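Local atomic coordinates of arginine 3rd transport system periplasmic binding protein (Legionella pneumophila subsp. pneumophila str. Philadelphia 1, PDB entry 3KZG), a protein that probably binds arginine in the periplasm and delivers it to an ABC-type uptake system. Residues I7-E17 with L26-M34; E48-F56 with E63-M71. All blocks are in the same frame, centred on the assembly; numbering follows the deposited sequence.

Interaction 1 of 2, residues I7-E17 with L26-M34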
loop_
_atom_site.group_PDB
_atom_site.type_symbol
_atom_site.label_atom_id
_atom_site.label_comp_id
_atom_site.label_asym_id
_atom_site.label_seq_id
_atom_site.Cartn_x
_atom_site.Cartn_y
_atom_site.Cartn_z
ATOM N N ILE A 7 -14.344 -19.371 -25.164
ATOM C CA ILE A 7 -12.983 -19.669 -24.740
ATOM C C ILE A 7 -12.755 -21.147 -24.461
ATOM O O ILE A 7 -13.508 -21.779 -23.728
ATOM C CB ILE A 7 -12.599 -18.884 -23.460
ATOM C CG1 ILE A 7 -12.809 -17.383 -23.668
ATOM C CG2 ILE A 7 -11.140 -19.154 -23.106
ATOM C CD1 ILE A 7 -14.246 -16.952 -23.582
ATOM N N GLY A 8 -11.700 -21.688 -25.053
ATOM C CA GLY A 8 -11.368 -23.078 -24.828
ATOM C C GLY A 8 -10.405 -23.164 -23.659
ATOM O O GLY A 8 -9.502 -22.335 -23.536
ATOM N N THR A 9 -10.611 -24.150 -22.791
ATOM C CA THR A 9 -9.752 -24.365 -21.627
ATOM C C THR A 9 -9.646 -25.874 -21.437
ATOM O O THR A 9 -10.498 -26.614 -21.925
ATOM C CB THR A 9 -10.355 -23.722 -20.359
ATOM O OG1 THR A 9 -9.425 -23.839 -19.273
ATOM C CG2 THR A 9 -11.663 -24.403 -19.984
ATOM N N SER A 10 -8.609 -26.344 -20.747
ATOM C CA SER A 10 -8.454 -27.783 -20.557
ATOM C C SER A 10 -9.507 -28.337 -19.609
ATOM O O SER A 10 -10.234 -27.582 -18.960
ATOM C CB SER A 10 -7.056 -28.117 -20.034
ATOM O OG SER A 10 -6.883 -27.655 -18.714
ATOM N N LYS A 11 -9.575 -29.662 -19.531
ATOM C CA LYS A 11 -10.553 -30.328 -18.681
ATOM C C LYS A 11 -10.144 -30.556 -17.232
ATOM O O LYS A 11 -10.995 -30.594 -16.351
ATOM C CB LYS A 11 -10.950 -31.674 -19.302
ATOM C CG LYS A 11 -11.960 -31.550 -20.429
ATOM C CD LYS A 11 -12.266 -32.896 -21.062
ATOM C CE LYS A 11 -13.448 -32.794 -22.022
ATOM N NZ LYS A 11 -13.662 -34.056 -22.786
ATOM N N PHE A 12 -8.854 -30.706 -16.969
ATOM C CA PHE A 12 -8.441 -30.955 -15.599
ATOM C C PHE A 12 -6.987 -30.599 -15.313
ATOM O O PHE A 12 -6.053 -31.264 -15.775
ATOM C CB PHE A 12 -8.693 -32.431 -15.255
ATOM C CG PHE A 12 -8.552 -32.749 -13.792
ATOM C CD1 PHE A 12 -9.436 -32.211 -12.860
ATOM C CD2 PHE A 12 -7.531 -33.581 -13.345
ATOM C CE1 PHE A 12 -9.302 -32.496 -11.499
ATOM C CE2 PHE A 12 -7.387 -33.873 -11.988
ATOM C CZ PHE A 12 -8.276 -33.329 -11.062
ATOM N N ASN A 13 -6.798 -29.529 -14.557
ATOM C CA ASN A 13 -5.458 -29.113 -14.171
ATOM C C ASN A 13 -5.567 -28.071 -13.078
ATOM O O ASN A 13 -5.112 -26.941 -13.231
ATOM C CB ASN A 13 -4.676 -28.552 -15.361
ATOM C CG ASN A 13 -3.241 -28.192 -14.993
ATOM O OD1 ASN A 13 -2.582 -28.918 -14.243
ATOM N ND2 ASN A 13 -2.749 -27.076 -15.529
ATOM N N PRO A 14 -6.200 -28.444 -11.958
ATOM C CA PRO A 14 -6.349 -27.509 -10.842
ATOM C C PRO A 14 -4.957 -27.006 -10.467
ATOM O O PRO A 14 -3.968 -27.719 -10.648
ATOM C CB PRO A 14 -6.985 -28.376 -9.753
ATOM C CG PRO A 14 -6.482 -29.765 -10.082
ATOM C CD PRO A 14 -6.630 -29.800 -11.578
ATOM N N PRO A 15 -4.859 -25.782 -9.924
ATOM C CA PRO A 15 -5.954 -24.853 -9.638
ATOM C C PRO A 15 -6.333 -23.916 -10.785
ATOM O O PRO A 15 -7.055 -22.949 -10.563
ATOM C CB PRO A 15 -5.419 -24.074 -8.448
ATOM C CG PRO A 15 -3.988 -23.900 -8.837
ATOM C CD PRO A 15 -3.596 -25.280 -9.348
ATOM N N PHE A 16 -5.844 -24.192 -11.995
ATOM C CA PHE A 16 -6.142 -23.338 -13.153
ATOM C C PHE A 16 -7.572 -23.526 -13.670
ATOM O O PHE A 16 -8.299 -22.557 -13.887
ATOM C CB PHE A 16 -5.113 -23.598 -14.256
ATOM C CG PHE A 16 -3.715 -23.231 -13.858
ATOM C CD1 PHE A 16 -3.299 -21.904 -13.882
ATOM C CD2 PHE A 16 -2.830 -24.204 -13.394
ATOM C CE1 PHE A 16 -2.017 -21.545 -13.448
ATOM C CE2 PHE A 16 -1.548 -23.858 -12.957
ATOM C CZ PHE A 16 -1.144 -22.521 -12.986
ATOM N N GLU A 17 -7.969 -24.773 -13.881
ATOM C CA GLU A 17 -9.333 -25.069 -14.304
ATOM C C GLU A 17 -9.648 -26.544 -14.132
ATOM O O GLU A 17 -8.771 -27.399 -14.203
ATOM C CB GLU A 17 -9.599 -24.666 -15.761
ATOM C CG GLU A 17 -8.801 -25.420 -16.801
ATOM C CD GLU A 17 -7.558 -24.674 -17.209
ATOM O OE1 GLU A 17 -7.458 -23.483 -16.852
ATOM O OE2 GLU A 17 -6.693 -25.266 -17.888
ATOM N N LEU A 26 -17.473 -24.213 -14.622
ATOM C CA LEU A 26 -16.116 -24.646 -14.337
ATOM C C LEU A 26 -15.581 -23.738 -13.246
ATOM O O LEU A 26 -16.207 -22.729 -12.904
ATOM C CB LEU A 26 -15.224 -24.525 -15.577
ATOM C CG LEU A 26 -15.618 -25.292 -16.839
ATOM C CD1 LEU A 26 -16.816 -24.613 -17.501
ATOM C CD2 LEU A 26 -14.436 -25.329 -17.799
ATOM N N TYR A 27 -14.432 -24.098 -12.689
ATOM C CA TYR A 27 -13.830 -23.280 -11.655
ATOM C C TYR A 27 -12.309 -23.390 -11.686
ATOM O O TYR A 27 -11.752 -24.391 -12.146
ATOM C CB TYR A 27 -14.382 -23.669 -10.280
ATOM C CG TYR A 27 -13.901 -24.995 -9.739
ATOM C CD1 TYR A 27 -12.661 -25.105 -9.105
ATOM C CD2 TYR A 27 -14.698 -26.135 -9.832
ATOM C CE1 TYR A 27 -12.225 -26.316 -8.573
ATOM C CE2 TYR A 27 -14.275 -27.355 -9.302
ATOM C CZ TYR A 27 -13.035 -27.436 -8.675
ATOM O OH TYR A 27 -12.604 -28.637 -8.174
ATOM N N GLY A 28 -11.651 -22.344 -11.200
ATOM C CA GLY A 28 -10.201 -22.312 -11.175
ATOM C C GLY A 28 -9.726 -20.905 -11.481
ATOM O O GLY A 28 -10.519 -20.054 -11.884
ATOM N N PHE A 29 -8.434 -20.657 -11.302
ATOM C CA PHE A 29 -7.888 -19.332 -11.564
ATOM C C PHE A 29 -8.097 -18.845 -13.000
ATOM O O PHE A 29 -8.497 -17.701 -13.204
ATOM C CB PHE A 29 -6.393 -19.296 -11.242
ATOM C CG PHE A 29 -5.773 -17.942 -11.436
ATOM C CD1 PHE A 29 -6.014 -16.920 -10.531
ATOM C CD2 PHE A 29 -4.968 -17.685 -12.538
ATOM C CE1 PHE A 29 -5.463 -15.655 -10.713
ATOM C CE2 PHE A 29 -4.409 -16.421 -12.736
ATOM C CZ PHE A 29 -4.657 -15.407 -11.822
ATOM N N ASP A 30 -7.821 -19.693 -13.992
ATOM C CA ASP A 30 -7.988 -19.285 -15.391
ATOM C C ASP A 30 -9.424 -18.901 -15.689
ATOM O O ASP A 30 -9.683 -17.956 -16.433
ATOM C CB ASP A 30 -7.572 -20.400 -16.363
ATOM C CG ASP A 30 -6.074 -20.525 -16.507
ATOM O OD1 ASP A 30 -5.371 -19.527 -16.255
ATOM O OD2 ASP A 30 -5.596 -21.614 -16.893
ATOM N N ILE A 31 -10.358 -19.640 -15.103
ATOM C CA ILE A 31 -11.768 -19.370 -15.328
ATOM C C ILE A 31 -12.129 -17.983 -14.822
ATOM O O ILE A 31 -12.712 -17.186 -15.558
ATOM C CB ILE A 31 -12.669 -20.408 -14.615
ATOM C CG1 ILE A 31 -12.264 -21.830 -15.019
ATOM C CG2 ILE A 31 -14.132 -20.139 -14.943
ATOM C CD1 ILE A 31 -12.191 -22.073 -16.513
ATOM N N ASP A 32 -11.779 -17.702 -13.569
ATOM C CA ASP A 32 -12.079 -16.413 -12.958
ATOM C C ASP A 32 -11.394 -15.250 -13.682
ATOM O O ASP A 32 -11.980 -14.178 -13.842
ATOM C CB ASP A 32 -11.667 -16.394 -11.476
ATOM C CG ASP A 32 -12.462 -17.378 -10.613
ATOM O OD1 ASP A 32 -13.585 -17.768 -11.002
ATOM O OD2 ASP A 32 -11.961 -17.749 -9.527
ATOM N N LEU A 33 -10.158 -15.456 -14.119
ATOM C CA LEU A 33 -9.439 -14.394 -14.818
ATOM C C LEU A 33 -10.130 -14.049 -16.132
ATOM O O LEU A 33 -10.504 -12.899 -16.368
ATOM C CB LEU A 33 -7.993 -14.807 -15.097
ATOM C CG LEU A 33 -7.191 -13.739 -15.840
ATOM C CD1 LEU A 33 -7.180 -12.450 -15.022
ATOM C CD2 LEU A 33 -5.786 -14.226 -16.092
HETATM N N MSE A 34 -10.288 -15.058 -16.983
HETATM C CA MSE A 34 -10.933 -14.904 -18.286
HETATM C C MSE A 34 -12.322 -14.287 -18.123
HETATM O O MSE A 34 -12.708 -13.387 -18.871
HETATM C CB MSE A 34 -11.041 -16.274 -18.966
HETATM C CG MSE A 34 -11.365 -16.236 -20.465
HETATM SE SE MSE A 34 -10.130 -15.137 -21.465
HETATM C CE MSE A 34 -8.722 -16.424 -21.788
#

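Interaction 2 of 2, residues E48-F56 with E63-M71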
loop_
_atom_site.group_PDB
_atom_site.type_symbol
_atom_site.label_atom_id
_atom_site.label_comp_id
_atom_site.label_asym_id
_atom_site.label_seq_id
_atom_site.Cartn_x
_atom_site.Cartn_y
_atom_site.Cartn_z
ATOM N N GLU A 48 -15.281 -23.713 -23.212
ATOM C CA GLU A 48 -15.367 -24.990 -23.888
ATOM C C GLU A 48 -14.132 -25.793 -23.507
ATOM O O GLU A 48 -13.012 -25.454 -23.897
ATOM C CB GLU A 48 -15.445 -24.785 -25.402
ATOM C CG GLU A 48 -15.824 -26.035 -26.166
ATOM C CD GLU A 48 -16.834 -25.755 -27.253
ATOM O OE1 GLU A 48 -16.489 -25.043 -28.224
ATOM O OE2 GLU A 48 -17.979 -26.242 -27.132
ATOM N N ALA A 49 -14.347 -26.855 -22.735
ATOM C CA ALA A 49 -13.260 -27.707 -22.262
ATOM C C ALA A 49 -12.846 -28.809 -23.230
ATOM O O ALA A 49 -13.680 -29.554 -23.740
ATOM C CB ALA A 49 -13.640 -28.318 -20.919
ATOM N N TYR A 50 -11.544 -28.906 -23.462
ATOM C CA TYR A 50 -10.973 -29.909 -24.348
ATOM C C TYR A 50 -9.853 -30.560 -23.576
ATOM O O TYR A 50 -9.430 -30.045 -22.547
ATOM C CB TYR A 50 -10.345 -29.258 -25.581
ATOM C CG TYR A 50 -11.296 -28.518 -26.479
ATOM C CD1 TYR A 50 -11.781 -29.106 -27.645
ATOM C CD2 TYR A 50 -11.699 -27.217 -26.177
ATOM C CE1 TYR A 50 -12.640 -28.419 -28.490
ATOM C CE2 TYR A 50 -12.560 -26.523 -27.016
ATOM C CZ TYR A 50 -13.026 -27.131 -28.170
ATOM O OH TYR A 50 -13.879 -26.454 -29.004
ATOM N N ILE A 51 -9.375 -31.695 -24.063
ATOM C CA ILE A 51 -8.240 -32.336 -23.433
ATOM C C ILE A 51 -7.116 -31.388 -23.858
ATOM O O ILE A 51 -7.041 -31.005 -25.026
ATOM C CB ILE A 51 -8.001 -33.740 -24.010
ATOM C CG1 ILE A 51 -9.142 -34.668 -23.595
ATOM C CG2 ILE A 51 -6.668 -34.287 -23.527
ATOM C CD1 ILE A 51 -8.983 -36.083 -24.099
ATOM N N PHE A 52 -6.263 -31.002 -22.914
ATOM C CA PHE A 52 -5.171 -30.064 -23.183
ATOM C C PHE A 52 -4.595 -30.060 -24.606
ATOM O O PHE A 52 -4.612 -29.030 -25.287
ATOM C CB PHE A 52 -4.024 -30.282 -22.186
ATOM C CG PHE A 52 -2.944 -29.234 -22.272
ATOM C CD1 PHE A 52 -3.161 -27.951 -21.772
ATOM C CD2 PHE A 52 -1.733 -29.513 -22.895
ATOM C CE1 PHE A 52 -2.188 -26.956 -21.896
ATOM C CE2 PHE A 52 -0.750 -28.529 -23.029
ATOM C CZ PHE A 52 -0.980 -27.245 -22.527
ATOM N N ASP A 53 -4.080 -31.204 -25.052
ATOM C CA ASP A 53 -3.476 -31.297 -26.380
ATOM C C ASP A 53 -4.403 -30.940 -27.550
ATOM O O ASP A 53 -3.929 -30.543 -28.614
ATOM C CB ASP A 53 -2.911 -32.699 -26.601
ATOM C CG ASP A 53 -1.859 -32.730 -27.689
ATOM O OD1 ASP A 53 -1.581 -33.823 -28.225
ATOM O OD2 ASP A 53 -1.303 -31.653 -27.998
ATOM N N ASP A 54 -5.713 -31.080 -27.365
ATOM C CA ASP A 54 -6.647 -30.761 -28.439
ATOM C C ASP A 54 -6.927 -29.264 -28.566
ATOM O O ASP A 54 -7.523 -28.824 -29.551
ATOM C CB ASP A 54 -7.979 -31.500 -28.250
ATOM C CG ASP A 54 -7.866 -33.000 -28.500
ATOM O OD1 ASP A 54 -6.971 -33.423 -29.263
ATOM O OD2 ASP A 54 -8.691 -33.753 -27.942
ATOM N N LEU A 55 -6.495 -28.486 -27.577
ATOM C CA LEU A 55 -6.724 -27.044 -27.581
ATOM C C LEU A 55 -6.110 -26.346 -28.788
ATOM O O LEU A 55 -6.702 -25.424 -29.350
ATOM C CB LEU A 55 -6.178 -26.416 -26.292
ATOM C CG LEU A 55 -6.988 -26.656 -25.014
ATOM C CD1 LEU A 55 -6.229 -26.113 -23.812
ATOM C CD2 LEU A 55 -8.361 -25.986 -25.144
ATOM N N PHE A 56 -4.921 -26.791 -29.177
ATOM C CA PHE A 56 -4.214 -26.210 -30.308
ATOM C C PHE A 56 -5.008 -26.316 -31.618
ATOM O O PHE A 56 -5.228 -25.310 -32.298
ATOM C CB PHE A 56 -2.842 -26.869 -30.431
ATOM C CG PHE A 56 -2.014 -26.766 -29.172
ATOM C CD1 PHE A 56 -1.462 -25.551 -28.786
ATOM C CD2 PHE A 56 -1.835 -27.875 -28.344
ATOM C CE1 PHE A 56 -0.747 -25.433 -27.596
ATOM C CE2 PHE A 56 -1.120 -27.766 -27.150
ATOM C CZ PHE A 56 -0.578 -26.543 -26.776
ATOM N N GLU A 63 -12.855 -23.113 -33.498
ATOM C CA GLU A 63 -13.924 -23.722 -32.709
ATOM C C GLU A 63 -14.134 -22.813 -31.498
ATOM O O GLU A 63 -15.208 -22.780 -30.895
ATOM C CB GLU A 63 -13.516 -25.122 -32.231
ATOM C CG GLU A 63 -13.311 -26.146 -33.339
ATOM C CD GLU A 63 -12.949 -27.522 -32.799
ATOM O OE1 GLU A 63 -13.714 -28.058 -31.969
ATOM O OE2 GLU A 63 -11.905 -28.071 -33.204
ATOM N N VAL A 64 -13.079 -22.080 -31.155
ATOM C CA VAL A 64 -13.097 -21.148 -30.037
ATOM C C VAL A 64 -12.363 -19.873 -30.440
ATOM O O VAL A 64 -11.496 -19.893 -31.312
ATOM C CB VAL A 64 -12.406 -21.740 -28.803
ATOM C CG1 VAL A 64 -13.138 -22.997 -28.362
ATOM C CG2 VAL A 64 -10.956 -22.048 -29.121
ATOM N N ASP A 65 -12.707 -18.764 -29.797
ATOM C CA ASP A 65 -12.075 -17.486 -30.111
ATOM C C ASP A 65 -10.720 -17.320 -29.440
ATOM O O ASP A 65 -9.793 -16.750 -30.016
ATOM C CB ASP A 65 -12.993 -16.345 -29.685
ATOM C CG ASP A 65 -14.316 -16.384 -30.394
ATOM O OD1 ASP A 65 -14.298 -16.390 -31.641
ATOM O OD2 ASP A 65 -15.366 -16.410 -29.716
ATOM N N LEU A 66 -10.617 -17.828 -28.219
ATOM C CA LEU A 66 -9.390 -17.724 -27.442
ATOM C C LEU A 66 -9.160 -18.995 -26.638
ATOM O O LEU A 66 -10.049 -19.836 -26.518
ATOM C CB LEU A 66 -9.493 -16.537 -26.479
ATOM C CG LEU A 66 -9.709 -15.158 -27.099
ATOM C CD1 LEU A 66 -10.122 -14.171 -26.022
ATOM C CD2 LEU A 66 -8.434 -14.710 -27.805
ATOM N N VAL A 67 -7.954 -19.125 -26.096
ATOM C CA VAL A 67 -7.602 -20.266 -25.265
ATOM C C VAL A 67 -6.828 -19.788 -24.041
ATOM O O VAL A 67 -5.934 -18.947 -24.146
ATOM C CB VAL A 67 -6.730 -21.290 -26.023
ATOM C CG1 VAL A 67 -6.093 -22.260 -25.040
ATOM C CG2 VAL A 67 -7.584 -22.056 -27.023
ATOM N N ILE A 68 -7.210 -20.317 -22.884
ATOM C CA ILE A 68 -6.553 -20.012 -21.622
ATOM C C ILE A 68 -6.538 -21.310 -20.821
ATOM O O ILE A 68 -7.575 -21.809 -20.391
ATOM C CB ILE A 68 -7.289 -18.901 -20.831
ATOM C CG1 ILE A 68 -6.514 -18.587 -19.547
ATOM C CG2 ILE A 68 -8.732 -19.307 -20.533
ATOM C CD1 ILE A 68 -7.036 -17.387 -18.784
ATOM N N ALA A 69 -5.346 -21.868 -20.665
ATOM C CA ALA A 69 -5.161 -23.110 -19.937
ATOM C C ALA A 69 -3.689 -23.189 -19.589
ATOM O O ALA A 69 -2.939 -23.948 -20.208
ATOM C CB ALA A 69 -5.559 -24.283 -20.814
ATOM N N SER A 70 -3.283 -22.394 -18.601
ATOM C CA SER A 70 -1.890 -22.335 -18.174
ATOM C C SER A 70 -0.991 -22.530 -19.394
ATOM O O SER A 70 -0.075 -23.343 -19.382
ATOM C CB SER A 70 -1.602 -23.405 -17.101
ATOM O OG SER A 70 -1.771 -24.725 -17.586
HETATM N N MSE A 71 -1.265 -21.769 -20.450
HETATM C CA MSE A 71 -0.492 -21.864 -21.682
HETATM C C MSE A 71 0.802 -21.071 -21.643
HETATM O O MSE A 71 0.786 -19.841 -21.636
HETATM C CB MSE A 71 -1.324 -21.377 -22.862
HETATM C CG MSE A 71 -0.715 -21.769 -24.196
HETATM SE SE MSE A 71 -0.630 -23.705 -24.328
HETATM C CE MSE A 71 -2.539 -24.018 -24.425
#

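Interaction 1 of 2, residues I7-E17 with L26-M34
Pro-15 and Phe-16 meet the start of helix 29-40 through two backbone hydrogen bonds, Phe-29 N to Pro-15 O (2.8 Å) and Asp-30 N to Phe-16 O (2.9 Å), while farther along, strand and helix draw apart until the CA atoms of Ile-7 and Met-34 are 8.3 Å apart. This is the first strand-to-helix step of a beta-alpha-beta crossover in a lobe of the periplasmic binding protein fold, strand 4-13 leading, through a turn, the short antiparallel strand 17-18 and a further loop, into the helix that packs on its sheet. The two amides belong to the first turn, where no earlier helical carbonyl can receive them, so the loop carbonyls take that place. Gly-28, at the N-cap, lies flush on the loop, its CA making a CA-H...O contact with Phe-16 O.

Asp-30 and Glu-17 are the polar centre of the contact. Their carboxylates are nearly coplanar, 23° apart, and Glu-17 OE1 comes to 2.6 Å from Asp-30 OD2, close enough that one of the acids probably holds a proton. OD2 of Asp-30 also receives Ser-70 N. The Glu-17 chain, bent at chi2 (-96°), turns its other oxygen to Ser-10 OG, which donates to the anti lone pair of OE2. Asp-30 OD2 further touches Phe-16 CB, and the Phe-16 ring packs edge-to-face with Tyr-193.

Around these acids the packing is apolar. Ile-31 CD1 rests on the CB of Glu-17, and the methyls Thr-9 CG2 and Leu-26 CD2 meet tip to tip; Thr-9 OG1 is bonded instead to Ile-68 O. At the far end selenomethionine Met-34 packs on Ile-7, laying its CG on CG1 at 3.7 Å.

Interaction 2 of 2, residues E48-F56 with E63-M71
Packing that is mostly apolar joins Phe-52, Leu-55 and Phe-56, on the way from strand 44-50 into helix 55-60, to the chain that runs through strand 66-67, with a polar fringe where Tyr-50 meets Glu-63. Leu-55 carries CD1 to Ala-69 CB at 3.6 Å and to Val-67 CG1 slightly farther off. Val-67 CG2 meanwhile approaches the backbone at Leu-55 O.

The chain of selenomethionine Met-71 doubles back on itself and sets its end in the angle formed by the two phenylalanine rings. Its SE is 3.7 Å from Phe-56 CE1 and lies obliquely to that ring, 67° off the normal; the looser approach to Phe-52 has SE 5.1 Å from the ring centroid. Both are Met-aromatic contacts, and the CE methyl adds a touch on CE1 of each ring. Phe-52 also brings CE1, in its ring plane, to within 3.5 Å of Ala-69 O, an edge-on approach to a carbonyl. Phe-56 has a second neighbour in Arg-77, a cation-pi partner.

These residues close a beta-alpha-beta unit of the binding-protein lobe: strand 44-50 and strand 66-67 each pair in parallel with strand 4-13, which lies between them, and helix 55-60 makes the connection.

At the opposite end, Tyr-50 and Val-64 lie alongside one another, pointing opposite ways, with CE2 of the tyrosine 3.8 Å from CG1 of the valine. The Tyr-50 hydroxyl lies 3.4 Å from Glu-63 OE1, a weak hydrogen bond at best, approached near the ring plane by a carboxylate turned 80° to the ring. Glu-48 OE1 stands nearby, 3.1 Å from Tyr-50 OH.

Interactions 1 and 2 follow in series along the chain, their centres 10 Å apart, and share one mixed sheet. Strand 4-13, which brings residues 7-17 into interaction 1, runs between the two strands of interaction 2: Ile-7 O probably accepts from Glu-48 N, and Gly-8 N probably donates to Leu-66 O. Helix 29-40 and then strand 44-50 lead from the first contact to the second, so two successive beta-alpha-beta crossovers are built on the same central strand. Side chains of the first contact also reach segment 63-71, as Asn-13 does on Ser-70. Both contacts lie in one lobe of the two-lobed fold by which such proteins typically enclose a solute.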